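Local coordinates for protein particle-associated lyase (Acinetobacter bacteriophage AP22, PDB 4Y9V) that forms the tailspike of the phage and, as a lyase, probably cleaves the capsular polysaccharide of Acinetobacter baumannii during host recognition, at residues F106-T111 with L216-T221; G246-G251 with P272-N277; S297-V302 with S327-S332. All coordinates share one frame; numbering follows the deposited sequence.

Contact 1 of 3, residues F106-T111 with L216-T221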
ATOM      1  N   PHE A 106      21.452  27.568 -15.315  1.00  5.12           N
ATOM      2  CA  PHE A 106      22.410  27.297 -16.383  1.00  5.17           C
ATOM      3  C   PHE A 106      21.630  27.228 -17.705  1.00  5.28           C
ATOM      4  O   PHE A 106      20.762  26.388 -17.862  1.00  5.78           O
ATOM      5  CB  PHE A 106      23.205  26.008 -16.132  1.00  5.55           C
ATOM      6  CG  PHE A 106      23.973  26.088 -14.830  1.00  5.45           C
ATOM      7  CD1 PHE A 106      25.060  26.928 -14.693  1.00  6.51           C
ATOM      8  CD2 PHE A 106      23.612  25.333 -13.733  1.00  7.60           C
ATOM      9  CE1 PHE A 106      25.741  27.019 -13.490  1.00  6.73           C
ATOM     10  CE2 PHE A 106      24.295  25.444 -12.541  1.00  8.71           C
ATOM     11  CZ  PHE A 106      25.376  26.281 -12.419  1.00  6.68           C
ATOM     12  N   ASN A 107      21.934  28.173 -18.600  0.65  5.36           N
ATOM     13  CA  ASN A 107      21.254  28.251 -19.890  0.65  5.42           C
ATOM     14  C   ASN A 107      22.142  27.580 -20.939  0.65  5.13           C
ATOM     15  O   ASN A 107      23.166  28.160 -21.351  0.65  5.65           O
ATOM     16  CB  ASN A 107      20.913  29.710 -20.250  0.65  6.09           C
ATOM     17  CG  ASN A 107      19.964  29.741 -21.432  0.65  6.54           C
ATOM     18  OD1 ASN A 107      19.994  28.883 -22.300  0.65  6.70           O
ATOM     19  ND2 ASN A 107      19.139  30.766 -21.429  0.65  9.18           N
ATOM     20  N   PHE A 108      21.761  26.386 -21.298  1.00  5.36           N
ATOM     21  CA  PHE A 108      22.453  25.524 -22.246  1.00  5.38           C
ATOM     22  C   PHE A 108      22.125  25.858 -23.700  1.00  5.65           C
ATOM     23  O   PHE A 108      22.763  25.297 -24.611  1.00  6.22           O
ATOM     24  CB  PHE A 108      22.047  24.073 -21.986  1.00  5.67           C
ATOM     25  CG  PHE A 108      22.459  23.527 -20.633  1.00  5.40           C
ATOM     26  CD1 PHE A 108      23.739  23.722 -20.130  1.00  5.88           C
ATOM     27  CD2 PHE A 108      21.562  22.783 -19.876  1.00  5.73           C
ATOM     28  CE1 PHE A 108      24.106  23.185 -18.904  1.00  5.80           C
ATOM     29  CE2 PHE A 108      21.935  22.231 -18.682  1.00  6.08           C
ATOM     30  CZ  PHE A 108      23.196  22.444 -18.168  1.00  5.93           C
ATOM     31  N   GLY A 109      21.152  26.723 -23.946  1.00  6.03           N
ATOM     32  CA  GLY A 109      20.871  27.060 -25.329  1.00  6.54           C
ATOM     33  C   GLY A 109      20.602  25.825 -26.147  1.00  6.09           C
ATOM     34  O   GLY A 109      19.865  24.924 -25.746  1.00  6.26           O
ATOM     35  N   ASP A 110      21.159  25.811 -27.373  1.00  6.73           N
ATOM     36  CA  ASP A 110      21.001  24.731 -28.311  1.00  7.41           C
ATOM     37  C   ASP A 110      22.014  23.589 -28.134  1.00  6.67           C
ATOM     38  O   ASP A 110      21.790  22.512 -28.687  1.00  7.68           O
ATOM     39  CB  ASP A 110      21.139  25.225 -29.746  1.00  9.08           C
ATOM     40  CG  ASP A 110      19.993  26.061 -30.249  1.00 10.36           C
ATOM     41  OD1 ASP A 110      18.843  25.615 -30.123  1.00 11.29           O
ATOM     42  OD2 ASP A 110      20.313  27.109 -30.861  1.00 19.47           O
ATOM     43  N   THR A 111      23.114  23.831 -27.422  1.00  6.50           N
ATOM     44  CA  THR A 111      24.248  22.934 -27.479  1.00  6.84           C
ATOM     45  C   THR A 111      24.736  22.411 -26.135  1.00  6.28           C
ATOM     46  O   THR A 111      25.538  21.444 -26.142  1.00  7.93           O
ATOM     47  CB  THR A 111      25.417  23.615 -28.199  1.00  7.72           C
ATOM     48  OG1 THR A 111      25.728  24.855 -27.566  1.00  8.61           O
ATOM     49  CG2 THR A 111      25.075  23.909 -29.668  1.00  9.99           C
ATOM     50  N   LEU A 216      19.417  22.574  -8.786  0.65  5.54           N
ATOM     51  CA  LEU A 216      19.969  22.686 -10.142  0.65  5.70           C
ATOM     52  C   LEU A 216      18.791  23.073 -11.015  0.65  5.45           C
ATOM     53  O   LEU A 216      17.766  22.364 -11.036  0.65  8.05           O
ATOM     54  CB  LEU A 216      20.648  21.391 -10.514  0.65  6.39           C
ATOM     55  CG  LEU A 216      21.193  21.334 -11.933  0.65  6.52           C
ATOM     56  CD1 LEU A 216      22.180  22.432 -12.199  0.65  7.17           C
ATOM     57  CD2 LEU A 216      21.825  19.965 -12.244  0.65  7.65           C
ATOM     58  N   LYS A 217      18.883  24.202 -11.711  1.00  5.58           N
ATOM     59  CA  LYS A 217      17.838  24.729 -12.576  1.00  5.34           C
ATOM     60  C   LYS A 217      18.499  25.089 -13.910  1.00  5.32           C
ATOM     61  O   LYS A 217      19.523  25.772 -13.950  1.00  5.95           O
ATOM     62  CB  LYS A 217      17.160  25.928 -11.953  1.00  5.84           C
ATOM     63  CG  LYS A 217      16.015  26.515 -12.776  1.00  6.13           C
ATOM     64  CD  LYS A 217      15.221  27.570 -12.032  1.00  6.79           C
ATOM     65  CE  LYS A 217      14.217  28.246 -12.928  1.00  7.81           C
ATOM     66  NZ  LYS A 217      13.379  29.195 -12.169  1.00  9.06           N
ATOM     67  N   THR A 218      17.883  24.598 -14.993  1.00  5.55           N
ATOM     68  CA  THR A 218      18.482  24.684 -16.318  1.00  5.84           C
ATOM     69  C   THR A 218      17.456  25.145 -17.322  1.00  5.41           C
ATOM     70  O   THR A 218      16.235  24.927 -17.175  1.00  5.79           O
ATOM     71  CB  THR A 218      19.087  23.340 -16.761  1.00  6.57           C
ATOM     72  OG1 THR A 218      18.076  22.381 -16.994  1.00  7.17           O
ATOM     73  CG2 THR A 218      20.029  22.756 -15.706  1.00  7.59           C
ATOM     74  N   VAL A 219      17.974  25.738 -18.407  0.65  5.78           N
ATOM     75  CA  VAL A 219      17.208  26.143 -19.568  0.65  5.43           C
ATOM     76  C   VAL A 219      17.923  25.650 -20.827  0.65  5.49           C
ATOM     77  O   VAL A 219      19.128  25.851 -20.949  0.65  6.99           O
ATOM     78  CB  VAL A 219      17.052  27.681 -19.655  0.65  6.90           C
ATOM     79  CG1 VAL A 219      16.383  28.102 -20.979  0.65  8.16           C
ATOM     80  CG2 VAL A 219      16.244  28.163 -18.468  0.65  7.89           C
ATOM     81  N   SER A 220      17.155  25.071 -21.755  1.00  5.69           N
ATOM     82  CA  SER A 220      17.671  24.668 -23.039  1.00  5.93           C
ATOM     83  C   SER A 220      16.579  24.974 -24.077  1.00  6.30           C
ATOM     84  O   SER A 220      15.415  25.071 -23.725  1.00  7.23           O
ATOM     85  CB  SER A 220      17.914  23.131 -23.083  1.00  6.36           C
ATOM     86  OG  SER A 220      18.771  22.738 -22.022  1.00  6.32           O
ATOM     87  N   THR A 221      16.968  25.085 -25.340  1.00  6.25           N
ATOM     88  CA  THR A 221      15.940  25.137 -26.363  1.00  6.32           C
ATOM     89  C   THR A 221      15.301  23.766 -26.547  1.00  6.09           C
ATOM     90  O   THR A 221      15.840  22.731 -26.131  1.00  6.42           O
ATOM     91  CB  THR A 221      16.503  25.622 -27.712  1.00  7.24           C
ATOM     92  OG1 THR A 221      17.320  24.593 -28.205  1.00  7.87           O
ATOM     93  CG2 THR A 221      17.243  26.947 -27.569  1.00  8.28           C
TER
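Thr221 OG1 donates to Asp110 OD1 at 2.7 Å, reaching the carboxylate oxygen on its anti side and 28° out of the carboxylate plane. The same hydroxyl oxygen is also hydrogen-bonded to the backbone N of Asn223, which helps fix its rotation. One residue earlier on the first segment, Gly109 O takes the backbone N of Thr221 at 2.9 Å from well above its carbonyl plane, and Asn224 ND2 is a further donor to that oxygen. Upstream the two segments run as parallel strands. Phe106 N gives to Lys217 O, Val219 N to Phe106 O, and Phe108 N meets Val219 O at 2.7 Å, nearly head-on to the carbonyl. With Asn107 CG anti to the backbone N (chi1 -168°), the amide lies over Val219 CG1, its OD1 accepts from Gly109 N at 3.0 Å in an Asx turn, and its ND2 goes to Glu83. On the other sheet face, Leu216 CD1 abuts the edge of the Phe106 ring at CD2, 3.6 Å away, while Ser220 OG lies in the plane of the Phe108 ring, 3.5 Å from CD2. Around Gly109, whose phi is positive, side-chain groups of Asn107, Asp110 and Asn224 thus supplement the backbone bonds between the segments.

Contact 2 of 3, residues G246-G251 with P272-N277. With 49T (2-acetamido-2-deoxy-alpha-D-fucopyranose), chain B; 49S (2-acetamido-2-deoxy-beta-D-mannopyranuronic acid), chain C.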
ATOM      1  N   GLY A 246      12.902  23.063 -21.355  1.00  6.06           N
ATOM      2  CA  GLY A 246      13.449  22.748 -22.645  1.00  6.49           C
ATOM      3  C   GLY A 246      14.176  21.422 -22.683  1.00  5.85           C
ATOM      4  O   GLY A 246      14.104  20.585 -21.774  1.00  6.44           O
ATOM      5  N   GLY A 247      14.886  21.230 -23.804  1.00  6.42           N
ATOM      6  CA  GLY A 247      15.504  19.971 -24.146  1.00  6.23           C
ATOM      7  C   GLY A 247      14.650  19.185 -25.132  1.00  6.02           C
ATOM      8  O   GLY A 247      13.444  19.085 -24.958  1.00  6.44           O
ATOM      9  N   LYS A 248      15.277  18.638 -26.162  1.00  5.67           N
ATOM     10  CA  LYS A 248      14.510  17.947 -27.197  1.00  5.62           C
ATOM     11  C   LYS A 248      13.905  16.622 -26.716  1.00  5.30           C
ATOM     12  O   LYS A 248      12.770  16.326 -27.056  1.00  6.00           O
ATOM     13  CB  LYS A 248      15.420  17.715 -28.417  1.00  6.05           C
ATOM     14  CG  LYS A 248      14.701  17.028 -29.567  1.00  6.45           C
ATOM     15  CD  LYS A 248      15.559  17.080 -30.847  1.00  8.00           C
ATOM     16  CE  LYS A 248      14.847  16.407 -32.014  1.00 10.51           C
ATOM     17  NZ  LYS A 248      15.674  16.594 -33.241  1.00 14.21           N
ATOM     18  N   PHE A 249      14.697  15.828 -25.980  1.00  5.55           N
ATOM     19  CA  PHE A 249      14.337  14.429 -25.760  1.00  5.53           C
ATOM     20  C   PHE A 249      13.835  14.112 -24.362  1.00  4.99           C
ATOM     21  O   PHE A 249      12.866  13.341 -24.233  1.00  5.29           O
ATOM     22  CB  PHE A 249      15.507  13.524 -26.077  1.00  6.01           C
ATOM     23  CG  PHE A 249      15.886  13.527 -27.562  1.00  6.24           C
ATOM     24  CD1 PHE A 249      15.002  13.028 -28.501  1.00  7.00           C
ATOM     25  CD2 PHE A 249      17.112  14.018 -27.987  1.00  7.09           C
ATOM     26  CE1 PHE A 249      15.327  13.021 -29.850  1.00  8.38           C
ATOM     27  CE2 PHE A 249      17.432  14.016 -29.333  1.00  8.50           C
ATOM     28  CZ  PHE A 249      16.549  13.512 -30.274  1.00  8.59           C
ATOM     29  N   ALA A 250      14.477  14.638 -23.324  1.00  5.26           N
ATOM     30  CA  ALA A 250      14.096  14.336 -21.947  1.00  5.04           C
ATOM     31  C   ALA A 250      14.658  15.435 -21.047  1.00  5.28           C
ATOM     32  O   ALA A 250      15.657  16.060 -21.381  1.00  5.93           O
ATOM     33  CB  ALA A 250      14.588  12.974 -21.512  1.00  5.86           C
ATOM     34  N   GLY A 251      14.039  15.591 -19.881  1.00  5.12           N
ATOM     35  CA  GLY A 251      14.483  16.610 -18.938  1.00  5.51           C
ATOM     36  C   GLY A 251      15.585  16.154 -17.999  1.00  5.38           C
ATOM     37  O   GLY A 251      16.609  16.860 -17.805  1.00  6.48           O
ATOM     38  N   PRO A 272       8.248  19.411 -29.521  1.00  6.78           N
ATOM     39  CA  PRO A 272       7.457  18.684 -30.504  1.00  7.41           C
ATOM     40  C   PRO A 272       7.704  17.209 -30.378  1.00  6.93           C
ATOM     41  O   PRO A 272       8.818  16.745 -30.072  1.00  6.78           O
ATOM     42  CB  PRO A 272       7.951  19.251 -31.837  1.00  8.98           C
ATOM     43  CG  PRO A 272       8.411  20.657 -31.496  1.00  9.69           C
ATOM     44  CD  PRO A 272       9.050  20.487 -30.132  1.00  8.23           C
ATOM     45  N   ALA A 273       6.680  16.413 -30.662  1.00  8.26           N
ATOM     46  CA  ALA A 273       6.801  14.965 -30.517  1.00  8.25           C
ATOM     47  C   ALA A 273       7.906  14.377 -31.355  1.00  7.86           C
ATOM     48  O   ALA A 273       8.075  14.681 -32.550  1.00  9.83           O
ATOM     49  CB  ALA A 273       5.426  14.360 -30.845  1.00 12.64           C
ATOM     50  N   ASN A 274       8.656  13.478 -30.735  1.00  7.19           N
ATOM     51  CA  ASN A 274       9.712  12.720 -31.332  1.00  7.51           C
ATOM     52  C   ASN A 274       9.651  11.290 -30.761  1.00  7.58           C
ATOM     53  O   ASN A 274       8.617  10.856 -30.266  1.00  8.95           O
ATOM     54  CB  ASN A 274      11.065  13.457 -31.207  1.00  7.42           C
ATOM     55  CG  ASN A 274      11.490  13.722 -29.777  1.00  6.69           C
ATOM     56  OD1 ASN A 274      11.546  12.803 -28.936  1.00  7.31           O
ATOM     57  ND2 ASN A 274      11.813  14.956 -29.469  1.00  6.58           N
ATOM     58  N   THR A 275      10.746  10.526 -30.797  0.78  7.25           N
ATOM     59  CA  THR A 275      10.754   9.171 -30.311  0.78  7.81           C
ATOM     60  C   THR A 275      10.800   9.064 -28.788  0.78  6.39           C
ATOM     61  O   THR A 275      10.558   7.964 -28.240  0.78  8.34           O
ATOM     62  CB  THR A 275      11.926   8.362 -30.953  0.78  8.73           C
ATOM     63  OG1 THR A 275      13.180   9.085 -30.762  0.78  9.76           O
ATOM     64  CG2 THR A 275      11.694   8.115 -32.420  0.78 12.99           C
ATOM     65  N   LEU A 276      11.128  10.138 -28.089  1.00  5.81           N
ATOM     66  CA  LEU A 276      11.204  10.131 -26.639  1.00  5.40           C
ATOM     67  C   LEU A 276      10.136  11.102 -26.104  1.00  4.96           C
ATOM     68  O   LEU A 276       8.966  10.773 -26.050  1.00  5.25           O
ATOM     69  CB  LEU A 276      12.619  10.369 -26.107  1.00  5.55           C
ATOM     70  CG  LEU A 276      13.620   9.178 -26.224  1.00  6.17           C
ATOM     71  CD1 LEU A 276      14.075   8.942 -27.646  1.00  7.39           C
ATOM     72  CD2 LEU A 276      14.808   9.402 -25.290  1.00  7.03           C
ATOM     73  N   ASN A 277      10.592  12.303 -25.675  1.00  4.82           N
ATOM     74  CA  ASN A 277       9.794  13.316 -24.989  1.00  4.68           C
ATOM     75  C   ASN A 277       9.389  12.842 -23.589  1.00  4.77           C
ATOM     76  O   ASN A 277       8.234  12.571 -23.301  1.00  5.72           O
ATOM     77  CB  ASN A 277       8.509  13.744 -25.707  1.00  5.34           C
ATOM     78  CG  ASN A 277       8.692  14.188 -27.133  1.00  5.46           C
ATOM     79  OD1 ASN A 277       8.353  13.431 -28.038  1.00  7.31           O
ATOM     80  ND2 ASN A 277       9.165  15.405 -27.338  1.00  6.07           N
TER
HETATM   81  C1  49T B   2      17.536   5.577 -27.420  1.00  6.73           C
HETATM   82  C2  49T B   2      18.433   6.481 -28.273  1.00  8.07           C
HETATM   83  N2  49T B   2      17.762   7.767 -28.520  1.00  8.50           N
HETATM   84  C7  49T B   2      18.170   8.880 -27.932  1.00  9.79           C
HETATM   85  O7  49T B   2      19.042   8.948 -27.088  1.00 12.54           O
HETATM   86  C8  49T B   2      17.421  10.140 -28.377  1.00 12.22           C
HETATM   87  O5  49T B   2      18.031   4.287 -27.347  1.00  6.57           O
HETATM   88  C5  49T B   2      18.253   3.631 -28.604  1.00  7.00           C
HETATM   89  C6  49T B   2      18.668   2.200 -28.319  1.00  7.67           C
HETATM   90  C4  49T B   2      19.278   4.431 -29.403  1.00  8.22           C
HETATM   91  O4  49T B   2      20.503   4.449 -28.678  1.00  9.22           O
HETATM   92  C3  49T B   2      18.752   5.827 -29.599  1.00  8.28           C
HETATM   93  O3  49T B   2      19.776   6.633 -30.243  1.00 10.13           O
HETATM   94  C8  49S C   1      13.485   1.444 -23.928  1.00  6.02           C
HETATM   95  C7  49S C   1      13.376   2.942 -24.121  1.00  5.48           C
HETATM   96  O7  49S C   1      13.212   3.706 -23.145  1.00  5.81           O
HETATM   97  N2  49S C   1      13.465   3.387 -25.384  1.00  5.46           N
HETATM   98  C2  49S C   1      13.316   4.780 -25.752  1.00  5.40           C
HETATM   99  C3  49S C   1      14.650   5.434 -26.122  1.00  5.63           C
HETATM  100  O3  49S C   1      15.571   5.366 -25.034  1.00  6.07           O
HETATM  101  C1  49S C   1      12.377   4.891 -26.938  1.00  5.48           C
HETATM  102  O1  49S C   1      11.146   4.271 -26.700  1.00  5.80           O
HETATM  103  O5  49S C   1      12.942   4.202 -28.053  1.00  5.65           O
HETATM  104  C5  49S C   1      14.134   4.864 -28.513  1.00  5.87           C
HETATM  105  C6  49S C   1      14.611   4.158 -29.766  1.00  6.62           C
HETATM  106  O6A 49S C   1      14.614   2.902 -29.785  1.00  7.19           O
HETATM  107  O6B 49S C   1      15.000   4.890 -30.710  1.00  8.09           O
HETATM  108  C4  49S C   1      15.203   4.850 -27.419  1.00  5.64           C
HETATM  109  O4  49S C   1      16.245   5.649 -27.992  1.00  6.29           O
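The rim of the glycan pocket is built here from two loops of the pectin lyase-like region, and Phe249 and Leu276 of these segments line it, while Tyr168, Tyr278 and His337 are among the residues that hydrogen-bond the mannuronic acid unit. The Phe249 ring is covered on both faces: Lys248 CG sits over its centre on one, and the acetamido methyl C8 of the 2-acetamido-fucose lies 3.6 Å above the plane on the opposite one, a CH-pi arrangement. Leu276 CD1 touches that methyl at 3.6 Å and also approaches C3 of the mannuronic acid unit, 3.9 Å away. Asn274 ties the two loops together beside the ring. Its ND2 donates to Lys248 O at 2.9 Å (157° at the hydrogen), with the acceptor in the amide plane but the donor well above the carbonyl plane. Its OD1 lies at the ring edge, 3.5 Å from Phe249 CD1, the ring and amide planes being 59° apart. CG of Asn274 stands between the backbone N and the carbonyl carbon (chi1 60°), which lets OD1 also accept Leu276 N at 2.8 Å in an Asx turn. Asn277 OD1 in turn takes Asn274 N at 2.7 Å on a lone pair, while its ND2 reaches Pro272 O and Asn269. An aromatic face packed on a sugar group is common in carbohydrate-binding sites; here it helps form the glycan pocket on the side of the pectin lyase-like beta-helix.

Contact 3 of 3, residues S297-V302 with S327-S332. With SO4 (sulfate ion), chain K.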
ATOM      1  N   SER A 297       4.807  16.068 -19.503  1.00  4.48           N
ATOM      2  CA  SER A 297       5.632  15.955 -20.695  1.00  4.78           C
ATOM      3  C   SER A 297       4.782  15.930 -21.944  1.00  4.54           C
ATOM      4  O   SER A 297       3.614  15.531 -21.923  1.00  4.83           O
ATOM      5  CB  SER A 297       6.430  14.644 -20.580  1.00  5.50           C
ATOM      6  OG  SER A 297       7.230  14.450 -21.729  1.00  7.10           O
ATOM      7  N   THR A 298       5.402  16.226 -23.103  1.00  4.79           N
ATOM      8  CA  THR A 298       4.746  15.974 -24.372  1.00  4.81           C
ATOM      9  C   THR A 298       4.319  14.507 -24.491  1.00  4.69           C
ATOM     10  O   THR A 298       3.230  14.228 -24.984  1.00  5.23           O
ATOM     11  CB  THR A 298       5.667  16.355 -25.548  1.00  4.94           C
ATOM     12  OG1 THR A 298       5.933  17.756 -25.412  1.00  5.33           O
ATOM     13  CG2 THR A 298       5.048  16.048 -26.890  1.00  5.84           C
ATOM     14  N   ARG A 299       5.218  13.593 -24.102  1.00  4.88           N
ATOM     15  CA  ARG A 299       4.928  12.160 -24.077  1.00  4.84           C
ATOM     16  C   ARG A 299       5.048  11.689 -22.617  1.00  4.87           C
ATOM     17  O   ARG A 299       4.517  12.335 -21.731  1.00  5.57           O
ATOM     18  CB  ARG A 299       5.713  11.370 -25.132  1.00  4.97           C
ATOM     19  CG  ARG A 299       5.458  11.881 -26.538  1.00  5.33           C
ATOM     20  CD  ARG A 299       6.072  11.030 -27.632  1.00  5.67           C
ATOM     21  NE  ARG A 299       5.483   9.702 -27.664  1.00  6.00           N
ATOM     22  CZ  ARG A 299       6.039   8.574 -27.304  1.00  5.94           C
ATOM     23  NH1 ARG A 299       7.279   8.499 -26.859  1.00  6.42           N
ATOM     24  NH2 ARG A 299       5.321   7.438 -27.376  1.00  7.42           N
ATOM     25  N   HIS A 300       5.671  10.547 -22.363  1.00  4.85           N
ATOM     26  CA  HIS A 300       5.642  10.001 -21.006  1.00  4.77           C
ATOM     27  C   HIS A 300       6.262  11.006 -20.016  1.00  4.67           C
ATOM     28  O   HIS A 300       7.329  11.569 -20.246  1.00  5.12           O
ATOM     29  CB  HIS A 300       6.384   8.683 -20.920  1.00  5.42           C
ATOM     30  CG  HIS A 300       5.939   7.654 -21.894  1.00  5.24           C
ATOM     31  ND1 HIS A 300       4.655   7.222 -22.029  1.00  5.81           N
ATOM     32  CD2 HIS A 300       6.660   6.889 -22.761  1.00  7.07           C
ATOM     33  CE1 HIS A 300       4.557   6.271 -22.944  1.00  6.74           C
ATOM     34  NE2 HIS A 300       5.760   6.057 -23.414  1.00  7.38           N
ATOM     35  N   ALA A 301       5.584  11.160 -18.879  1.00  4.74           N
ATOM     36  CA  ALA A 301       6.085  12.006 -17.804  1.00  4.72           C
ATOM     37  C   ALA A 301       7.242  11.348 -17.055  1.00  4.72           C
ATOM     38  O   ALA A 301       8.261  11.973 -16.829  1.00  5.20           O
ATOM     39  CB  ALA A 301       4.941  12.395 -16.897  1.00  5.19           C
ATOM     40  N   VAL A 302       7.028  10.069 -16.681  1.00  4.58           N
ATOM     41  CA  VAL A 302       8.105   9.183 -16.237  1.00  4.94           C
ATOM     42  C   VAL A 302       8.128   8.050 -17.250  1.00  4.70           C
ATOM     43  O   VAL A 302       7.143   7.321 -17.405  1.00  5.24           O
ATOM     44  CB  VAL A 302       7.929   8.667 -14.810  1.00  5.19           C
ATOM     45  CG1 VAL A 302       8.976   7.604 -14.506  1.00  6.28           C
ATOM     46  CG2 VAL A 302       8.014   9.822 -13.814  1.00  6.35           C
ATOM     47  N   SER A 327       0.889  13.122 -19.766  0.63  4.61           N
ATOM     48  CA  SER A 327       1.372  13.423 -21.098  0.63  4.49           C
ATOM     49  C   SER A 327       0.373  14.335 -21.804  0.63  4.64           C
ATOM     50  O   SER A 327      -0.855  14.144 -21.679  0.63  6.80           O
ATOM     51  CB  SER A 327       1.588  12.162 -21.929  0.63  4.84           C
ATOM     52  OG  SER A 327       0.362  11.515 -22.206  0.63  5.52           O
ATOM     53  N   GLU A 328       0.882  15.256 -22.599  0.74  4.92           N
ATOM     54  CA  GLU A 328       0.016  16.146 -23.407  0.74  5.39           C
ATOM     55  C   GLU A 328      -0.545  15.431 -24.619  0.74  5.23           C
ATOM     56  O   GLU A 328      -1.746  15.600 -24.939  0.74  6.63           O
ATOM     57  CB  GLU A 328       0.883  17.358 -23.818  0.74  6.46           C
ATOM     58  CG  GLU A 328       0.144  18.329 -24.748  0.74  5.84           C
ATOM     59  CD  GLU A 328       0.337  18.051 -26.213  0.74  6.07           C
ATOM     60  OE1 GLU A 328       1.504  17.833 -26.609  0.74  7.25           O
ATOM     61  OE2 GLU A 328      -0.650  18.215 -26.963  0.74  9.05           O
ATOM     62  N   THR A 329       0.273  14.644 -25.317  1.00  5.19           N
ATOM     63  CA  THR A 329      -0.214  13.787 -26.370  1.00  5.34           C
ATOM     64  C   THR A 329      -0.950  12.590 -25.754  1.00  5.19           C
ATOM     65  O   THR A 329      -0.903  12.352 -24.554  1.00  5.77           O
ATOM     66  CB  THR A 329       0.914  13.320 -27.298  1.00  5.69           C
ATOM     67  OG1 THR A 329       1.803  12.469 -26.583  1.00  5.93           O
ATOM     68  CG2 THR A 329       1.644  14.489 -27.952  1.00  6.66           C
ATOM     69  N   ASP A 330      -1.579  11.791 -26.620  1.00  5.39           N
ATOM     70  CA  ASP A 330      -2.453  10.712 -26.150  1.00  5.29           C
ATOM     71  C   ASP A 330      -1.749   9.406 -25.814  1.00  5.66           C
ATOM     72  O   ASP A 330      -2.393   8.364 -25.849  1.00  8.97           O
ATOM     73  CB  ASP A 330      -3.575  10.477 -27.149  1.00  5.57           C
ATOM     74  CG  ASP A 330      -4.783   9.761 -26.559  1.00  5.30           C
ATOM     75  OD1 ASP A 330      -5.178  10.151 -25.422  1.00  5.44           O
ATOM     76  OD2 ASP A 330      -5.338   8.867 -27.237  1.00  5.83           O
ATOM     77  N   THR A 331      -0.513   9.459 -25.402  1.00  5.85           N
ATOM     78  CA  THR A 331       0.189   8.332 -24.798  1.00  5.62           C
ATOM     79  C   THR A 331      -0.067   8.348 -23.281  1.00  5.30           C
ATOM     80  O   THR A 331      -1.037   8.925 -22.830  1.00  7.92           O
ATOM     81  CB  THR A 331       1.646   8.318 -25.233  1.00  6.99           C
ATOM     82  OG1 THR A 331       2.265   7.102 -24.784  1.00  8.38           O
ATOM     83  CG2 THR A 331       2.460   9.476 -24.720  1.00  8.62           C
ATOM     84  N   SER A 332       0.798   7.663 -22.534  1.00  5.28           N
ATOM     85  CA  SER A 332       0.617   7.550 -21.087  1.00  5.08           C
ATOM     86  C   SER A 332       1.532   8.475 -20.317  1.00  5.01           C
ATOM     87  O   SER A 332       2.706   8.674 -20.632  1.00  5.65           O
ATOM     88  CB  SER A 332       0.850   6.115 -20.632  1.00  5.50           C
ATOM     89  OG  SER A 332       2.181   5.697 -20.962  1.00  5.92           O
TER
HETATM   90  S   SO4 K 809       7.526   4.723 -26.234  0.80  6.01           S
HETATM   91  O1  SO4 K 809       8.398   3.584 -26.470  1.00  8.21           O
HETATM   92  O2  SO4 K 809       6.375   4.299 -25.418  1.00  9.44           O
HETATM   93  O3  SO4 K 809       7.066   5.183 -27.555  1.00  9.85           O
HETATM   94  O4  SO4 K 809       8.176   5.860 -25.538  1.00  7.53           O
HETATM   95  O   HOH W   1       3.589  19.234 -25.381  0.62  8.95           O
HETATM   96  O   HOH W   2       2.671  10.384 -28.245  1.00  8.27           O
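Arg299 is bent at chi3 (64°), which turns its guanidinium edge toward the sulfate, while His300 CG, anti to the carbonyl carbon (chi1 -54°), places the imidazole between that ion and Ser332. NH2 of Arg299 reaches sulfate O3 at 2.9 Å and its NH1 reaches O4. His300 NE2 gives an almost straight bond to sulfate O2, 2.7 Å long, while on the other side of the ring ND1 donates to Ser332 O at 2.8 Å with the carbonyl oxygen near the ring plane. Tyr278 and Arg166 complete the site of this ion, which probably came from the crystallisation liquor and lies near the glycan pocket. Just before Arg299, Thr298 O accepts twice from Thr329, from its OG1 at 2.8 Å and from its backbone N at 3.0 Å, and Glu328 N goes to Ser297 O. Thr331 CG2 packs 3.7 Å from Arg299 CA. Two waters span the loops: one donates to Thr298 OG1, itself also hydrogen-bonded to Ala271 O, and to Glu328 OE1; the other joins Arg299 NE to Thr329 OG1. Glu328 OE2 also makes a salt bridge to Lys186 of the second subunit. Stacked loops following the parallel Ser297-Ser327 pairing are characteristic of successive turns of a right-handed beta-helix.

Contacts 1, 2 and 3 follow one another along the chain and along the spike. Contact 1 joins parallel strands 105-109 and 215-220, whereas contacts 2 and 3 pair loops beside strands of the pectin lyase-like range 244-500. Centres of contacts 1 and 2 lie about 14 Å apart and those of 2 and 3 about 10 Å, against about 22 Å from 1 to 3. Neighbours touch: Thr221 O lies 2.9 Å from Gly247 N, a probable hydrogen bond, and Leu276 O lies 2.9 Å from Arg299 NH1, another. Contacts 1 and 3 do not touch. One backbone bond and one side-chain-to-backbone bond thus connect neighbouring contacts along the beta-helix, beside which the glycan lies.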